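Local atomic coordinates of flagellar protein (Xanthomonas campestris pv. campestris, PDB entry 3C12), a protein that is probably required for formation of the flagellar hook, capping its growing end and perhaps serving as a scaffold for its assembly. Residues A[32-43]-A[57-68]. Residues are numbered along the deposited sequence; the frame is centred on the assembly and turned at random.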
# COMPACT_ATOMS: atom_id res chain seq x y z
N VAL A 32 0.85 -10.61 -1.28
CA VAL A 32 2.22 -10.67 -0.81
C VAL A 32 2.69 -9.36 -0.23
O VAL A 32 2.10 -8.31 -0.45
CB VAL A 32 3.18 -11.05 -1.94
CG1 VAL A 32 2.87 -12.43 -2.45
CG2 VAL A 32 3.07 -10.04 -3.06
N VAL A 33 3.79 -9.45 0.51
CA VAL A 33 4.40 -8.30 1.15
C VAL A 33 5.91 -8.48 1.11
O VAL A 33 6.40 -9.61 1.11
CB VAL A 33 3.95 -8.17 2.61
CG1 VAL A 33 4.79 -7.15 3.32
CG2 VAL A 33 2.49 -7.78 2.68
N ALA A 34 6.65 -7.38 1.06
CA ALA A 34 8.09 -7.47 1.01
C ALA A 34 8.73 -7.28 2.37
O ALA A 34 8.84 -6.15 2.85
CB ALA A 34 8.63 -6.46 0.02
N ALA A 35 9.14 -8.39 2.98
CA ALA A 35 9.80 -8.38 4.29
C ALA A 35 11.21 -7.84 4.16
O ALA A 35 11.95 -8.24 3.26
CB ALA A 35 9.84 -9.79 4.86
N THR A 36 11.58 -6.95 5.06
CA THR A 36 12.90 -6.33 5.02
C THR A 36 13.90 -7.01 5.95
O THR A 36 15.06 -6.60 6.02
CB THR A 36 12.80 -4.86 5.41
OG1 THR A 36 12.17 -4.75 6.69
CG2 THR A 36 11.97 -4.10 4.39
N SER A 37 13.46 -8.05 6.64
CA SER A 37 14.33 -8.75 7.57
C SER A 37 13.78 -10.14 7.82
O SER A 37 12.67 -10.45 7.40
CB SER A 37 14.41 -7.98 8.89
OG SER A 37 15.22 -8.66 9.85
N ALA A 38 14.56 -10.98 8.48
CA ALA A 38 14.10 -12.32 8.81
C ALA A 38 13.23 -12.16 10.06
O ALA A 38 13.43 -11.24 10.85
CB ALA A 38 15.29 -13.23 9.09
N GLY A 39 12.26 -13.05 10.22
CA GLY A 39 11.37 -12.97 11.37
C GLY A 39 9.99 -13.44 10.98
O GLY A 39 9.85 -14.48 10.35
N PHE A 40 8.96 -12.70 11.37
CA PHE A 40 7.60 -13.06 11.01
C PHE A 40 6.77 -11.83 10.70
O PHE A 40 7.09 -10.72 11.13
CB PHE A 40 6.92 -13.90 12.11
CG PHE A 40 6.68 -13.16 13.40
CD1 PHE A 40 7.70 -12.96 14.31
CD2 PHE A 40 5.41 -12.68 13.70
CE1 PHE A 40 7.47 -12.29 15.50
CE2 PHE A 40 5.17 -12.01 14.90
CZ PHE A 40 6.21 -11.81 15.80
N VAL A 41 5.72 -12.02 9.92
CA VAL A 41 4.85 -10.91 9.59
C VAL A 41 3.43 -11.29 9.96
O VAL A 41 2.98 -12.40 9.68
CB VAL A 41 4.94 -10.57 8.09
CG1 VAL A 41 4.85 -11.83 7.28
CG2 VAL A 41 3.83 -9.62 7.71
N ASN A 42 2.74 -10.38 10.64
CA ASN A 42 1.37 -10.61 11.05
C ASN A 42 0.40 -9.78 10.23
O ASN A 42 0.48 -8.55 10.20
CB ASN A 42 1.19 -10.30 12.54
CG ASN A 42 1.76 -11.38 13.43
OD1 ASN A 42 1.73 -11.26 14.65
ND2 ASN A 42 2.28 -12.44 12.83
N PHE A 43 -0.50 -10.47 9.54
CA PHE A 43 -1.51 -9.84 8.71
C PHE A 43 -2.81 -9.82 9.48
O PHE A 43 -3.33 -10.85 9.86
CB PHE A 43 -1.68 -10.61 7.40
CG PHE A 43 -0.40 -10.79 6.63
CD1 PHE A 43 0.52 -11.76 7.01
CD2 PHE A 43 -0.10 -9.98 5.55
CE1 PHE A 43 1.71 -11.91 6.32
CE2 PHE A 43 1.09 -10.12 4.86
CZ PHE A 43 2.00 -11.09 5.24
N SER A 57 -0.16 -15.13 10.63
CA SER A 57 1.24 -14.92 10.94
C SER A 57 2.04 -15.79 10.01
O SER A 57 1.68 -16.94 9.78
CB SER A 57 1.53 -15.30 12.39
OG SER A 57 0.70 -14.56 13.28
N VAL A 58 3.12 -15.25 9.45
CA VAL A 58 3.95 -16.03 8.53
C VAL A 58 5.42 -15.78 8.81
O VAL A 58 5.85 -14.63 8.94
CB VAL A 58 3.68 -15.66 7.04
CG1 VAL A 58 4.57 -16.49 6.13
CG2 VAL A 58 2.24 -15.89 6.71
N PRO A 59 6.22 -16.85 8.89
CA PRO A 59 7.66 -16.71 9.14
C PRO A 59 8.35 -16.16 7.90
O PRO A 59 7.82 -16.26 6.79
CB PRO A 59 8.08 -18.13 9.49
CG PRO A 59 7.19 -18.95 8.62
CD PRO A 59 5.85 -18.28 8.78
N ALA A 60 9.53 -15.58 8.10
CA ALA A 60 10.31 -15.02 7.01
C ALA A 60 11.77 -15.43 7.12
O ALA A 60 12.55 -14.82 7.85
CB ALA A 60 10.19 -13.50 7.01
N SER A 61 12.12 -16.48 6.39
CA SER A 61 13.48 -17.00 6.35
C SER A 61 14.52 -15.88 6.39
O SER A 61 15.54 -15.99 7.07
CB SER A 61 13.65 -17.84 5.07
OG SER A 61 13.11 -17.17 3.94
N ALA A 62 14.24 -14.81 5.66
CA ALA A 62 15.11 -13.63 5.58
C ALA A 62 14.42 -12.56 4.73
O ALA A 62 13.30 -12.78 4.23
CB ALA A 62 16.44 -14.02 4.96
N ALA A 63 15.07 -11.41 4.57
CA ALA A 63 14.52 -10.33 3.78
C ALA A 63 14.06 -10.88 2.43
O ALA A 63 14.70 -11.76 1.86
CB ALA A 63 15.55 -9.24 3.57
N GLY A 64 12.95 -10.36 1.93
CA GLY A 64 12.44 -10.83 0.66
C GLY A 64 10.93 -10.85 0.67
O GLY A 64 10.31 -10.39 1.62
N GLU A 65 10.34 -11.40 -0.38
CA GLU A 65 8.90 -11.46 -0.49
C GLU A 65 8.32 -12.50 0.46
O GLU A 65 8.96 -13.50 0.77
CB GLU A 65 8.50 -11.80 -1.93
CG GLU A 65 7.12 -11.31 -2.33
CD GLU A 65 6.81 -11.61 -3.78
OE1 GLU A 65 6.62 -12.80 -4.11
OE2 GLU A 65 6.76 -10.66 -4.58
N VAL A 66 7.10 -12.25 0.92
CA VAL A 66 6.40 -13.16 1.80
C VAL A 66 4.92 -13.12 1.41
O VAL A 66 4.32 -12.05 1.31
CB VAL A 66 6.57 -12.75 3.27
CG1 VAL A 66 5.87 -13.75 4.18
CG2 VAL A 66 8.05 -12.66 3.61
N SER A 67 4.34 -14.29 1.18
CA SER A 67 2.94 -14.40 0.78
C SER A 67 2.00 -14.58 1.96
O SER A 67 2.42 -14.97 3.04
CB SER A 67 2.75 -15.58 -0.17
OG SER A 67 3.65 -15.51 -1.26
N PHE A 68 0.72 -14.29 1.73
CA PHE A 68 -0.30 -14.43 2.76
C PHE A 68 -1.57 -14.95 2.12
O PHE A 68 -1.77 -14.78 0.92
CB PHE A 68 -0.56 -13.09 3.46
CG PHE A 68 -1.32 -12.10 2.62
CD1 PHE A 68 -2.69 -12.25 2.41
CD2 PHE A 68 -0.68 -11.02 2.04
CE1 PHE A 68 -3.39 -11.34 1.63
CE2 PHE A 68 -1.37 -10.10 1.26
CZ PHE A 68 -2.73 -10.27 1.06
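Val33 and Val66, like Val41 and Val58, face each other as antiparallel hydrogen-bonded pairs and belong to two separate patches of pairing between residues 32-43 and 57-68. In the first, strand 32-35 runs against strand 64-68 at 146°; Val33 N bonds to Val66 O and Val66 N to Val33 O, and Gly64 N to Ala35 O, with a weak return bond from Ala35 N to Gly64 O. In the second, strand 39-43 meets strand 57-60, and reciprocal bonds join Gly39 with Ala60 and Val41 with Val58. Each segment crosses from one layer to the other through a short connection, residues 36-38 and 61-63, and the two connections lie side by side, with Ala38 CB 3.4 Å from Ser61 O.

Between the two layers the contact is apolar. Val41 holds CG1 between its backbone N and carbonyl carbon (chi1 47°), and this branch reaches Val66 CG1 at 3.8 Å, the two side chains passing in opposite directions. Near the connections, Ala35 CB lies 3.6 Å from Val66 CG2 and 4.3 Å from Ala60 CB. At the other end, Phe68 sets its CB over the centre of the Phe43 ring, a CH-pi contact 3.5 Å from the centroid; the two ring planes are inclined at 39°. Within its own layer, the Phe43 ring also meets Val58 CG2, 4.0 Å from CE1.

On the face that carries Val32, Glu65 and Ser67, turned from the Val66 side, Val32 CG1 touches Ser67 OG, while its CG2 lies near the Glu65 carboxylate, which forms a salt bridge with Arg136.

Strands 39-46 and 52-60 form a beta hairpin, and strands 29-35 and 64-70 pair in the facing layer; both belong to the Ig-like domain of FlgD, a beta sandwich. Strand 83-93 continues the pairing beyond strand 39-46, bonding to Phe40 and Asn42 through Thr92 and Thr90, whereas strand 98-115 flanks strand 29-35 and bonds to Val32 through Tyr104.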